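Local coordinates for protein homoprotocatechuate 2,3-dioxygenase (Brevibacterium fuscum, PDB 4Z6M) that catalyses the oxygen-dependent, extradiol ring cleavage of homoprotocatechuate at an iron(II) centre held by two histidines and one carboxylate, at residues A[212-217]-A[265-270]; A[152-157]-A[198-203]; A[241-246]-A[255-260]. The protein carries 1 engineered substitution. All blocks are in the same frame, centred on the assembly; numbering follows the deposited sequence.

Contact 1: residues A[212-217]-A[265-270]; sequences LHHVAF and RIEIYT. With FE2 (Fe (II) ion), chain E.
His214 and Glu267 meet at the iron(II) ion as two members of the facial triad of two histidines and one carboxylate, carried by two neighbouring parallel strands of a vicinal oxygen chelate domain. His214 NE2 binds the iron at 2.2 Å and Glu267 OE1 at 2.1 Å. The two ligand atoms are close because both bind the metal, and the imidazole and carboxylate planes stand 80° apart. His155 supplies the third protein ligand and three waters fill the remaining positions.

The torsions aim both groups at the iron: CG of His214 sits between its backbone N and carbonyl carbon (chi1 57°), whereas Glu267 reaches in with a fully extended chain. OE2 of Glu267 accepts a hydrogen bond from His248 and a weak one from an iron-bound water, so both carboxylate oxygens are engaged.

The second shell begins on the far side of the imidazole. His214 ND1 donates a nearly straight bond (167°) to ND1 of His213, which lies in the plane of the His214 ring and fixes its rotation. His213 and His214 both face Asn157 in a classic beta bulge, consistent with two consecutive histidines bonding in this way. NE2 of His213 is hydrogen-bonded to Trp304 O, and the guanidinium of Arg265 stacks over one face of the His213 ring, their centres 3.9 Å apart. A salt bridge to Glu242 engages Arg265 NE.

Beneath these groups the strands are stitched by parallel ladder bonds, such as Glu267 N to Val215 O at 2.9 Å. On the face turned from the iron, Ile266 CG2 meets the edge of the Phe217 ring at CD1, 4.0 Å away. Where strand 265-270 begins, Arg265 NH1 donates to His213 O at 2.9 Å, the oxygen lying in the guanidinium plane.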
loop_
_atom_site.group_PDB
_atom_site.type_symbol
_atom_site.label_atom_id
_atom_site.label_comp_id
_atom_site.label_asym_id
_atom_site.label_seq_id
_atom_site.Cartn_x
_atom_site.Cartn_y
_atom_site.Cartn_z
ATOM N N LEU A 212 -10.622 -16.468 -26.947
ATOM C CA LEU A 212 -9.986 -16.268 -25.660
ATOM C C LEU A 212 -10.267 -14.861 -25.200
ATOM O O LEU A 212 -9.888 -13.885 -25.856
ATOM C CB LEU A 212 -8.467 -16.512 -25.736
ATOM C CG LEU A 212 -7.671 -16.157 -24.467
ATOM C CD1 LEU A 212 -7.966 -17.193 -23.418
ATOM C CD2 LEU A 212 -6.184 -16.029 -24.772
ATOM N N HIS A 213 -10.917 -14.731 -24.042
ATOM C CA HIS A 213 -11.200 -13.407 -23.531
ATOM C C HIS A 213 -9.955 -12.746 -22.930
ATOM O O HIS A 213 -9.596 -11.633 -23.317
ATOM C CB HIS A 213 -12.339 -13.406 -22.515
ATOM C CG HIS A 213 -12.900 -12.047 -22.295
ATOM N ND1 HIS A 213 -12.270 -11.095 -21.526
ATOM C CD2 HIS A 213 -14.001 -11.441 -22.815
ATOM C CE1 HIS A 213 -12.950 -9.973 -21.576
ATOM N NE2 HIS A 213 -14.013 -10.159 -22.339
ATOM N N HIS A 214 -9.291 -13.434 -22.002
ATOM C CA HIS A 214 -8.042 -12.908 -21.425
ATOM C C HIS A 214 -7.232 -13.956 -20.737
ATOM O O HIS A 214 -7.717 -15.063 -20.469
ATOM C CB HIS A 214 -8.310 -11.740 -20.468
ATOM C CG HIS A 214 -9.246 -12.036 -19.333
ATOM N ND1 HIS A 214 -10.601 -11.794 -19.404
ATOM C CD2 HIS A 214 -9.013 -12.455 -18.072
ATOM C CE1 HIS A 214 -11.159 -12.070 -18.230
ATOM N NE2 HIS A 214 -10.217 -12.503 -17.419
ATOM N N VAL A 215 -5.972 -13.584 -20.462
ATOM C CA VAL A 215 -5.113 -14.277 -19.518
ATOM C C VAL A 215 -4.891 -13.296 -18.377
ATOM O O VAL A 215 -4.653 -12.116 -18.629
ATOM C CB VAL A 215 -3.758 -14.617 -20.190
ATOM C CG1 VAL A 215 -2.835 -15.315 -19.212
ATOM C CG2 VAL A 215 -3.979 -15.465 -21.429
ATOM N N ALA A 216 -4.927 -13.791 -17.140
ATOM C CA ALA A 216 -4.771 -12.956 -15.957
ATOM C C ALA A 216 -3.542 -13.302 -15.148
ATOM O O ALA A 216 -3.301 -14.478 -14.858
ATOM C CB ALA A 216 -5.990 -13.089 -15.058
ATOM N N PHE A 217 -2.804 -12.246 -14.774
ATOM C CA PHE A 217 -1.681 -12.343 -13.864
ATOM C C PHE A 217 -1.994 -11.595 -12.578
ATOM O O PHE A 217 -2.684 -10.589 -12.592
ATOM C CB PHE A 217 -0.431 -11.732 -14.478
ATOM C CG PHE A 217 0.138 -12.536 -15.602
ATOM C CD1 PHE A 217 -0.286 -12.313 -16.910
ATOM C CD2 PHE A 217 1.111 -13.499 -15.354
ATOM C CE1 PHE A 217 0.234 -13.060 -17.942
ATOM C CE2 PHE A 217 1.634 -14.245 -16.394
ATOM C CZ PHE A 217 1.182 -14.022 -17.680
ATOM N N ARG A 265 -5.994 -9.539 -24.730
ATOM C CA ARG A 265 -6.313 -8.881 -23.463
ATOM C C ARG A 265 -5.648 -9.578 -22.301
ATOM O O ARG A 265 -5.725 -10.802 -22.152
ATOM C CB ARG A 265 -7.827 -8.884 -23.304
ATOM C CG ARG A 265 -8.348 -8.235 -22.037
ATOM C CD ARG A 265 -9.852 -8.378 -21.897
ATOM N NE ARG A 265 -10.615 -7.610 -22.879
ATOM C CZ ARG A 265 -11.263 -8.104 -23.938
ATOM N NH1 ARG A 265 -11.219 -9.395 -24.241
ATOM N NH2 ARG A 265 -11.973 -7.274 -24.699
ATOM N N ILE A 266 -4.996 -8.766 -21.469
ATOM C CA ILE A 266 -4.357 -9.246 -20.250
ATOM C C ILE A 266 -5.061 -8.569 -19.073
ATOM O O ILE A 266 -5.236 -7.342 -19.073
ATOM C CB ILE A 266 -2.857 -8.897 -20.226
ATOM C CG1 ILE A 266 -2.176 -9.472 -21.486
ATOM C CG2 ILE A 266 -2.205 -9.410 -18.958
ATOM C CD1 ILE A 266 -2.184 -10.973 -21.600
ATOM N N GLU A 267 -5.472 -9.372 -18.098
ATOM C CA GLU A 267 -5.977 -8.855 -16.832
ATOM C C GLU A 267 -4.842 -8.894 -15.813
ATOM O O GLU A 267 -4.076 -9.867 -15.744
ATOM C CB GLU A 267 -7.151 -9.690 -16.330
ATOM C CG GLU A 267 -7.838 -9.117 -15.110
ATOM C CD GLU A 267 -8.989 -9.940 -14.606
ATOM O OE1 GLU A 267 -9.245 -11.019 -15.167
ATOM O OE2 GLU A 267 -9.635 -9.511 -13.608
ATOM N N ILE A 268 -4.797 -7.860 -14.981
ATOM C CA ILE A 268 -3.976 -7.841 -13.783
ATOM C C ILE A 268 -4.929 -7.866 -12.591
ATOM O O ILE A 268 -5.954 -7.223 -12.632
ATOM C CB ILE A 268 -3.059 -6.595 -13.721
ATOM C CG1 ILE A 268 -2.495 -6.179 -15.107
ATOM C CG2 ILE A 268 -1.992 -6.855 -12.665
ATOM C CD1 ILE A 268 -1.583 -7.191 -15.712
ATOM N N TYR A 269 -4.621 -8.667 -11.574
ATOM C CA TYR A 269 -5.599 -9.150 -10.632
ATOM C C TYR A 269 -4.964 -9.319 -9.264
ATOM O O TYR A 269 -3.813 -9.770 -9.150
ATOM C CB TYR A 269 -6.053 -10.511 -11.139
ATOM C CG TYR A 269 -7.138 -11.290 -10.458
ATOM C CD1 TYR A 269 -8.466 -11.146 -10.838
ATOM C CD2 TYR A 269 -6.817 -12.260 -9.537
ATOM C CE1 TYR A 269 -9.442 -11.966 -10.296
ATOM C CE2 TYR A 269 -7.790 -13.074 -8.989
ATOM C CZ TYR A 269 -9.110 -12.925 -9.380
ATOM O OH TYR A 269 -10.092 -13.752 -8.892
ATOM N N THR A 270 -5.675 -8.996 -8.194
ATOM C CA THR A 270 -5.141 -9.336 -6.859
ATOM C C THR A 270 -6.244 -9.452 -5.825
ATOM O O THR A 270 -7.257 -8.774 -5.923
ATOM C CB THR A 270 -4.054 -8.336 -6.391
ATOM O OG1 THR A 270 -3.357 -8.868 -5.246
ATOM C CG2 THR A 270 -4.628 -6.960 -6.050
HETATM FE FE FE2 E . -10.666 -12.506 -15.246
HETATM O O HOH W 1 -8.002 -11.394 -25.823
HETATM O O HOH W 2 -11.090 -11.934 -13.209
HETATM O O HOH W 3 -12.124 -14.099 -15.255
HETATM O O HOH W 4 -12.352 -11.153 -15.703
#

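Contact 2: residues A[152-157]-A[198-203]; sequences RLDHFN and TVQDTA. Engineered in segment 198-203: Gln200 (natural residue His). With FE2 (Fe (II) ion), chain E.
This is a metal-site contact in the middle of the mixed sheet, between strand 152-160 and the loop that leads into its parallel neighbour, strand 202-206: the iron ligand His155 has one ring face covered by Gln200. Gln200 is an engineered residue in place of the natural histidine. Its CG lies between the backbone N and carbonyl carbon (chi1 52°) and the chain beyond is extended, which carries the amide over the His155 ring. The planes are only 9° apart, CD lying over the ring centre, while CG makes a CH-pi contact 3.8 Å from the centroid.

The two arms of the amide reach waters on the iron: Gln200 OE1 accepts a 2.6 Å hydrogen bond from one, and NE2, also bonded to Tyr269 OH, donates to a second at 3.1 Å. The first water also accepts from Asn157 ND2, whose OD1 bonds Thr205. His155 NE2 binds the iron at 2.2 Å. Across the imidazole, His155 ND1 donates to Asp154 OD2 at 2.7 Å, and OD2 receives it on its anti lone pair. This bond, in the ring plane, would be expected to make the imidazole a stronger donor to the metal. A water joins Asp154 OD2, Gln200 N and Thr198 OG1, which also bonds Lys196.

The backbones are tied by Phe156 N to Asp201 O at 3.0 Å, with the donor well above the carbonyl plane. Strand 211-218 flanks the pair on one side, bonded to Asp154 and His155 through Ala216; strand 188-194 lies on the other, where Trp192 touches Gln200 and Ala203, and Phe156 packs on strand 15-25.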
loop_
_atom_site.group_PDB
_atom_site.type_symbol
_atom_site.label_atom_id
_atom_site.label_comp_id
_atom_site.label_asym_id
_atom_site.label_seq_id
_atom_site.Cartn_x
_atom_site.Cartn_y
_atom_site.Cartn_z
ATOM N N ARG A 152 2.236 -14.013 -10.243
ATOM C CA ARG A 152 1.714 -15.349 -10.549
ATOM C C ARG A 152 0.876 -15.270 -11.809
ATOM O O ARG A 152 0.318 -14.209 -12.115
ATOM C CB ARG A 152 0.817 -15.884 -9.434
ATOM C CG ARG A 152 1.527 -16.259 -8.148
ATOM C CD ARG A 152 0.556 -16.900 -7.171
ATOM N NE ARG A 152 -0.438 -15.929 -6.722
ATOM C CZ ARG A 152 -0.218 -15.010 -5.788
ATOM N NH1 ARG A 152 0.959 -14.946 -5.175
ATOM N NH2 ARG A 152 -1.182 -14.160 -5.445
ATOM N N LEU A 153 0.760 -16.387 -12.519
ATOM C CA LEU A 153 -0.359 -16.580 -13.426
ATOM C C LEU A 153 -1.581 -16.939 -12.597
ATOM O O LEU A 153 -1.513 -17.872 -11.785
ATOM C CB LEU A 153 -0.057 -17.724 -14.387
ATOM C CG LEU A 153 -1.195 -18.036 -15.362
ATOM C CD1 LEU A 153 -1.401 -16.897 -16.330
ATOM C CD2 LEU A 153 -0.921 -19.335 -16.079
ATOM N N ASP A 154 -2.699 -16.273 -12.831
ATOM C CA ASP A 154 -3.908 -16.596 -12.067
ATOM C C ASP A 154 -4.986 -17.393 -12.795
ATOM O O ASP A 154 -5.498 -18.374 -12.223
ATOM C CB ASP A 154 -4.544 -15.365 -11.461
ATOM C CG ASP A 154 -5.601 -15.750 -10.428
ATOM O OD1 ASP A 154 -5.227 -16.159 -9.304
ATOM O OD2 ASP A 154 -6.798 -15.722 -10.771
ATOM N N HIS A 155 -5.354 -17.011 -14.017
ATOM C CA HIS A 155 -6.432 -17.704 -14.687
ATOM C C HIS A 155 -6.512 -17.366 -16.167
ATOM O O HIS A 155 -5.873 -16.429 -16.655
ATOM C CB HIS A 155 -7.798 -17.379 -14.023
ATOM C CG HIS A 155 -8.236 -15.939 -14.107
ATOM N ND1 HIS A 155 -7.975 -15.023 -13.112
ATOM C CD2 HIS A 155 -9.003 -15.286 -15.014
ATOM C CE1 HIS A 155 -8.545 -13.869 -13.420
ATOM N NE2 HIS A 155 -9.179 -14.005 -14.571
ATOM N N PHE A 156 -7.337 -18.141 -16.865
ATOM C CA PHE A 156 -7.796 -17.847 -18.203
ATOM C C PHE A 156 -9.264 -17.476 -18.166
ATOM O O PHE A 156 -9.980 -17.805 -17.218
ATOM C CB PHE A 156 -7.660 -19.087 -19.107
ATOM C CG PHE A 156 -6.307 -19.768 -19.036
ATOM C CD1 PHE A 156 -5.124 -19.066 -19.280
ATOM C CD2 PHE A 156 -6.226 -21.122 -18.737
ATOM C CE1 PHE A 156 -3.908 -19.719 -19.255
ATOM C CE2 PHE A 156 -5.006 -21.769 -18.706
ATOM C CZ PHE A 156 -3.863 -21.062 -18.954
ATOM N N ASN A 157 -9.736 -16.843 -19.236
ATOM C CA ASN A 157 -11.165 -16.594 -19.397
ATOM C C ASN A 157 -11.519 -16.805 -20.873
ATOM O O ASN A 157 -10.869 -16.236 -21.743
ATOM C CB ASN A 157 -11.521 -15.184 -18.917
ATOM C CG ASN A 157 -13.016 -14.926 -18.909
ATOM O OD1 ASN A 157 -13.684 -15.038 -19.932
ATOM N ND2 ASN A 157 -13.551 -14.575 -17.732
ATOM N N THR A 198 -8.369 -20.767 -5.464
ATOM C CA THR A 198 -8.707 -19.369 -5.674
ATOM C C THR A 198 -10.040 -19.322 -6.424
ATOM O O THR A 198 -10.656 -20.346 -6.700
ATOM C CB THR A 198 -7.609 -18.629 -6.468
ATOM O OG1 THR A 198 -7.565 -19.120 -7.809
ATOM C CG2 THR A 198 -6.227 -18.778 -5.821
ATOM N N VAL A 199 -10.521 -18.141 -6.755
ATOM C CA VAL A 199 -11.847 -18.034 -7.366
ATOM C C VAL A 199 -11.923 -18.763 -8.715
ATOM O O VAL A 199 -12.975 -19.299 -9.075
ATOM C CB VAL A 199 -12.301 -16.581 -7.454
ATOM C CG1 VAL A 199 -13.549 -16.410 -8.287
ATOM C CG2 VAL A 199 -12.531 -16.066 -6.036
ATOM N N GLN A 200 -10.812 -18.791 -9.460
ATOM C CA GLN A 200 -10.848 -19.286 -10.806
ATOM C C GLN A 200 -9.477 -19.784 -11.281
ATOM O O GLN A 200 -8.434 -19.227 -10.950
ATOM C CB GLN A 200 -11.384 -18.201 -11.741
ATOM C CG GLN A 200 -10.633 -16.894 -11.566
ATOM C CD GLN A 200 -11.240 -15.764 -12.329
ATOM O OE1 GLN A 200 -11.659 -15.933 -13.479
ATOM N NE2 GLN A 200 -11.295 -14.585 -11.710
ATOM N N ASP A 201 -9.536 -20.842 -12.093
ATOM C CA ASP A 201 -8.465 -21.209 -13.017
ATOM C C ASP A 201 -8.851 -20.991 -14.462
ATOM O O ASP A 201 -8.005 -20.634 -15.290
ATOM C CB ASP A 201 -8.026 -22.662 -12.821
ATOM C CG ASP A 201 -7.159 -22.823 -11.592
ATOM O OD1 ASP A 201 -5.965 -22.362 -11.657
ATOM O OD2 ASP A 201 -7.659 -23.388 -10.575
ATOM N N THR A 202 -10.138 -21.204 -14.759
ATOM C CA THR A 202 -10.687 -20.721 -16.000
ATOM C C THR A 202 -12.088 -20.219 -15.721
ATOM O O THR A 202 -12.606 -20.353 -14.611
ATOM C CB THR A 202 -10.599 -21.744 -17.158
ATOM O OG1 THR A 202 -10.760 -21.027 -18.389
ATOM C CG2 THR A 202 -11.620 -22.861 -17.011
ATOM N N ALA A 203 -12.641 -19.545 -16.703
ATOM C CA ALA A 203 -13.927 -18.889 -16.541
ATOM C C ALA A 203 -14.553 -18.830 -17.920
ATOM O O ALA A 203 -13.852 -18.849 -18.929
ATOM C CB ALA A 203 -13.763 -17.497 -15.941
HETATM FE FE FE2 E . -10.666 -12.506 -15.246
HETATM O O HOH W 5 -8.486 -16.873 -8.973
HETATM O O HOH W 3 -12.124 -14.099 -15.255
HETATM O O HOH W 2 -11.090 -11.934 -13.209
HETATM O O HOH W 4 -12.352 -11.153 -15.703
#

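Contact 3: residues A[241-246]-A[255-260]; sequences IERGPG and YLYILD
Strands 244-246 and 255-259 run antiparallel, their axes at 169°, as a beta hairpin; before the corner the chain turns at Arg243, the short strand 241-242 also pairs with 255-259, and the register shifts by one at a bulge between Ile241 and Arg243 and again between Arg243 and Gly246. In the first, a classic bulge, Glu242 and Arg243 both face Tyr257. Tyr257 O accepts from Glu242 N at 2.9 Å and, weakly, from Arg243 N, while Tyr257 N donates to Arg243 O. Past the second shift, Gly246 and Tyr255 form a hydrogen-bonded pair, with Tyr255 N donating to Gly246 O at 2.8 Å. The cis peptide before Pro245 lies between these pairs.

Arg243 carries the side-chain contact on the face it shares with Tyr255 and Tyr257. Its chain runs extended from CG to NE beside Tyr257, pointing the same way, and brings NH1 to 3.6 Å from Tyr257 CE2. The guanidinium and that ring are inclined by only 28°, and CE2 lies over one guanidinium face, toward its rim. Arg243 NH2 makes a weak hydrogen bond to Tyr255 OH, and a water bridges Arg243 NE to the same hydroxyl, which is also hydrogen-bonded to Asp294.

With CG of Tyr255 between its backbone N and carbonyl carbon (chi1 75°), the ring folds back over Gly246: Gly246 CA lies 3.9 Å from the ring centroid in a CH-pi contact, and the glycine's lack of a side chain leaves room for the ring. The opposite face of the sheet is apolar, Ile241 CG2 meeting Leu256 CD1 at 3.9 Å.

Strand 265-270 borders strand 254-259 on its far side, and Tyr257 meets His214 edge-to-face. Helix 222-234 covers the apolar face, and Trp296 of the second subunit packs on Ile241 and Pro245.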
loop_
_atom_site.group_PDB
_atom_site.type_symbol
_atom_site.label_atom_id
_atom_site.label_comp_id
_atom_site.label_asym_id
_atom_site.label_seq_id
_atom_site.Cartn_x
_atom_site.Cartn_y
_atom_site.Cartn_z
ATOM N N ILE A 241 -4.942 0.808 -22.196
ATOM C CA ILE A 241 -5.705 0.472 -20.987
ATOM C C ILE A 241 -7.162 0.381 -21.404
ATOM O O ILE A 241 -7.765 1.380 -21.790
ATOM C CB ILE A 241 -5.550 1.541 -19.901
ATOM C CG1 ILE A 241 -4.090 1.701 -19.473
ATOM C CG2 ILE A 241 -6.445 1.230 -18.706
ATOM C CD1 ILE A 241 -3.839 2.873 -18.567
ATOM N N GLU A 242 -7.708 -0.828 -21.385
ATOM C CA GLU A 242 -9.057 -1.029 -21.916
ATOM C C GLU A 242 -10.111 -0.656 -20.876
ATOM O O GLU A 242 -11.110 -0.025 -21.213
ATOM C CB GLU A 242 -9.247 -2.491 -22.347
ATOM C CG GLU A 242 -10.558 -2.716 -23.085
ATOM C CD GLU A 242 -10.989 -4.159 -23.178
ATOM O OE1 GLU A 242 -10.621 -4.951 -22.313
ATOM O OE2 GLU A 242 -11.708 -4.482 -24.156
ATOM N N ARG A 243 -9.917 -1.103 -19.636
ATOM C CA ARG A 243 -10.968 -1.025 -18.624
ATOM C C ARG A 243 -10.325 -1.135 -17.262
ATOM O O ARG A 243 -9.528 -2.045 -17.016
ATOM C CB ARG A 243 -11.953 -2.173 -18.809
ATOM C CG ARG A 243 -13.011 -2.294 -17.728
ATOM C CD ARG A 243 -13.954 -3.467 -17.926
ATOM N NE ARG A 243 -14.632 -3.676 -16.658
ATOM C CZ ARG A 243 -14.979 -4.850 -16.140
ATOM N NH1 ARG A 243 -14.931 -5.953 -16.868
ATOM N NH2 ARG A 243 -15.433 -4.888 -14.906
ATOM N N GLY A 244 -10.718 -0.246 -16.367
ATOM C CA GLY A 244 -10.241 -0.275 -14.990
ATOM C C GLY A 244 -9.326 0.907 -14.703
ATOM O O GLY A 244 -9.278 1.883 -15.464
ATOM N N PRO A 245 -8.612 0.851 -13.583
ATOM C CA PRO A 245 -8.646 -0.213 -12.591
ATOM C C PRO A 245 -9.955 -0.199 -11.785
ATOM O O PRO A 245 -10.654 0.803 -11.752
ATOM C CB PRO A 245 -7.453 0.106 -11.704
ATOM C CG PRO A 245 -7.360 1.583 -11.758
ATOM C CD PRO A 245 -7.781 1.968 -13.150
ATOM N N GLY A 246 -10.293 -1.329 -11.189
ATOM C CA GLY A 246 -11.488 -1.401 -10.366
ATOM C C GLY A 246 -11.399 -2.480 -9.325
ATOM O O GLY A 246 -10.400 -3.171 -9.184
ATOM N N TYR A 255 -8.561 -5.157 -10.057
ATOM C CA TYR A 255 -8.316 -5.575 -11.434
ATOM C C TYR A 255 -7.981 -4.431 -12.369
ATOM O O TYR A 255 -8.253 -3.248 -12.089
ATOM C CB TYR A 255 -9.555 -6.306 -11.977
ATOM C CG TYR A 255 -10.714 -5.396 -12.322
ATOM C CD1 TYR A 255 -10.794 -4.781 -13.548
ATOM C CD2 TYR A 255 -11.743 -5.136 -11.410
ATOM C CE1 TYR A 255 -11.836 -3.936 -13.882
ATOM C CE2 TYR A 255 -12.794 -4.295 -11.734
ATOM C CZ TYR A 255 -12.837 -3.681 -12.966
ATOM O OH TYR A 255 -13.901 -2.872 -13.311
ATOM N N LEU A 256 -7.459 -4.836 -13.531
ATOM C CA LEU A 256 -7.155 -3.947 -14.638
ATOM C C LEU A 256 -7.153 -4.780 -15.909
ATOM O O LEU A 256 -6.659 -5.901 -15.875
ATOM C CB LEU A 256 -5.767 -3.321 -14.460
ATOM C CG LEU A 256 -5.277 -2.381 -15.572
ATOM C CD1 LEU A 256 -6.138 -1.135 -15.671
ATOM C CD2 LEU A 256 -3.815 -2.073 -15.378
ATOM N N TYR A 257 -7.689 -4.260 -17.018
ATOM C CA TYR A 257 -7.540 -4.927 -18.314
ATOM C C TYR A 257 -6.769 -4.040 -19.291
ATOM O O TYR A 257 -7.112 -2.874 -19.478
ATOM C CB TYR A 257 -8.899 -5.279 -18.934
ATOM C CG TYR A 257 -9.728 -6.200 -18.072
ATOM C CD1 TYR A 257 -9.593 -7.587 -18.118
ATOM C CD2 TYR A 257 -10.646 -5.664 -17.162
ATOM C CE1 TYR A 257 -10.368 -8.410 -17.323
ATOM C CE2 TYR A 257 -11.399 -6.475 -16.370
ATOM C CZ TYR A 257 -11.261 -7.842 -16.449
ATOM O OH TYR A 257 -12.035 -8.602 -15.636
ATOM N N ILE A 258 -5.742 -4.618 -19.911
ATOM C CA ILE A 258 -4.923 -3.937 -20.876
ATOM C C ILE A 258 -4.845 -4.787 -22.146
ATOM O O ILE A 258 -5.178 -5.985 -22.141
ATOM C CB ILE A 258 -3.520 -3.602 -20.307
ATOM C CG1 ILE A 258 -2.763 -4.871 -19.953
ATOM C CG2 ILE A 258 -3.661 -2.675 -19.094
ATOM C CD1 ILE A 258 -1.402 -4.647 -19.344
ATOM N N LEU A 259 -4.374 -4.163 -23.215
ATOM C CA LEU A 259 -4.328 -4.808 -24.536
ATOM C C LEU A 259 -2.896 -4.880 -25.060
ATOM O O LEU A 259 -2.242 -3.867 -25.155
ATOM C CB LEU A 259 -5.206 -4.061 -25.546
ATOM C CG LEU A 259 -6.672 -3.935 -25.148
ATOM C CD1 LEU A 259 -7.360 -3.003 -26.103
ATOM C CD2 LEU A 259 -7.372 -5.278 -25.078
ATOM N N ASP A 260 -2.461 -6.071 -25.452
ATOM C CA ASP A 260 -1.121 -6.253 -26.042
ATOM C C ASP A 260 -1.118 -5.779 -27.508
ATOM O O ASP A 260 -2.160 -5.354 -28.021
ATOM C CB ASP A 260 -0.607 -7.685 -25.805
ATOM C CG ASP A 260 -0.924 -8.674 -26.931
ATOM O OD1 ASP A 260 -1.731 -8.358 -27.834
ATOM O OD2 ASP A 260 -0.335 -9.792 -26.892
HETATM O O HOH W 6 -15.487 -1.234 -15.467
#

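How the contacts relate
The three contacts lie across one mixed sheet, in the order 244-247, 254-259, 265-270, 211-218, 152-160, 202-206. Contact 1 occupies the middle, its centre about 8 Å from that of contact 2 and about 9 Å from that of contact 3; contacts 2 and 3, with centres about 16 Å apart, do not touch. Along the chain contact 2 closes before contact 1 opens, and contact 3 is nested within the loop that contact 1 closes. Contacts 1 and 2 share the iron and its three waters, so ligands from three strands converge on one ion, whereas contact 3 adjoins contact 1 through the Glu242-Arg265 salt bridge and a probable backbone bond from Ile268 to Leu256.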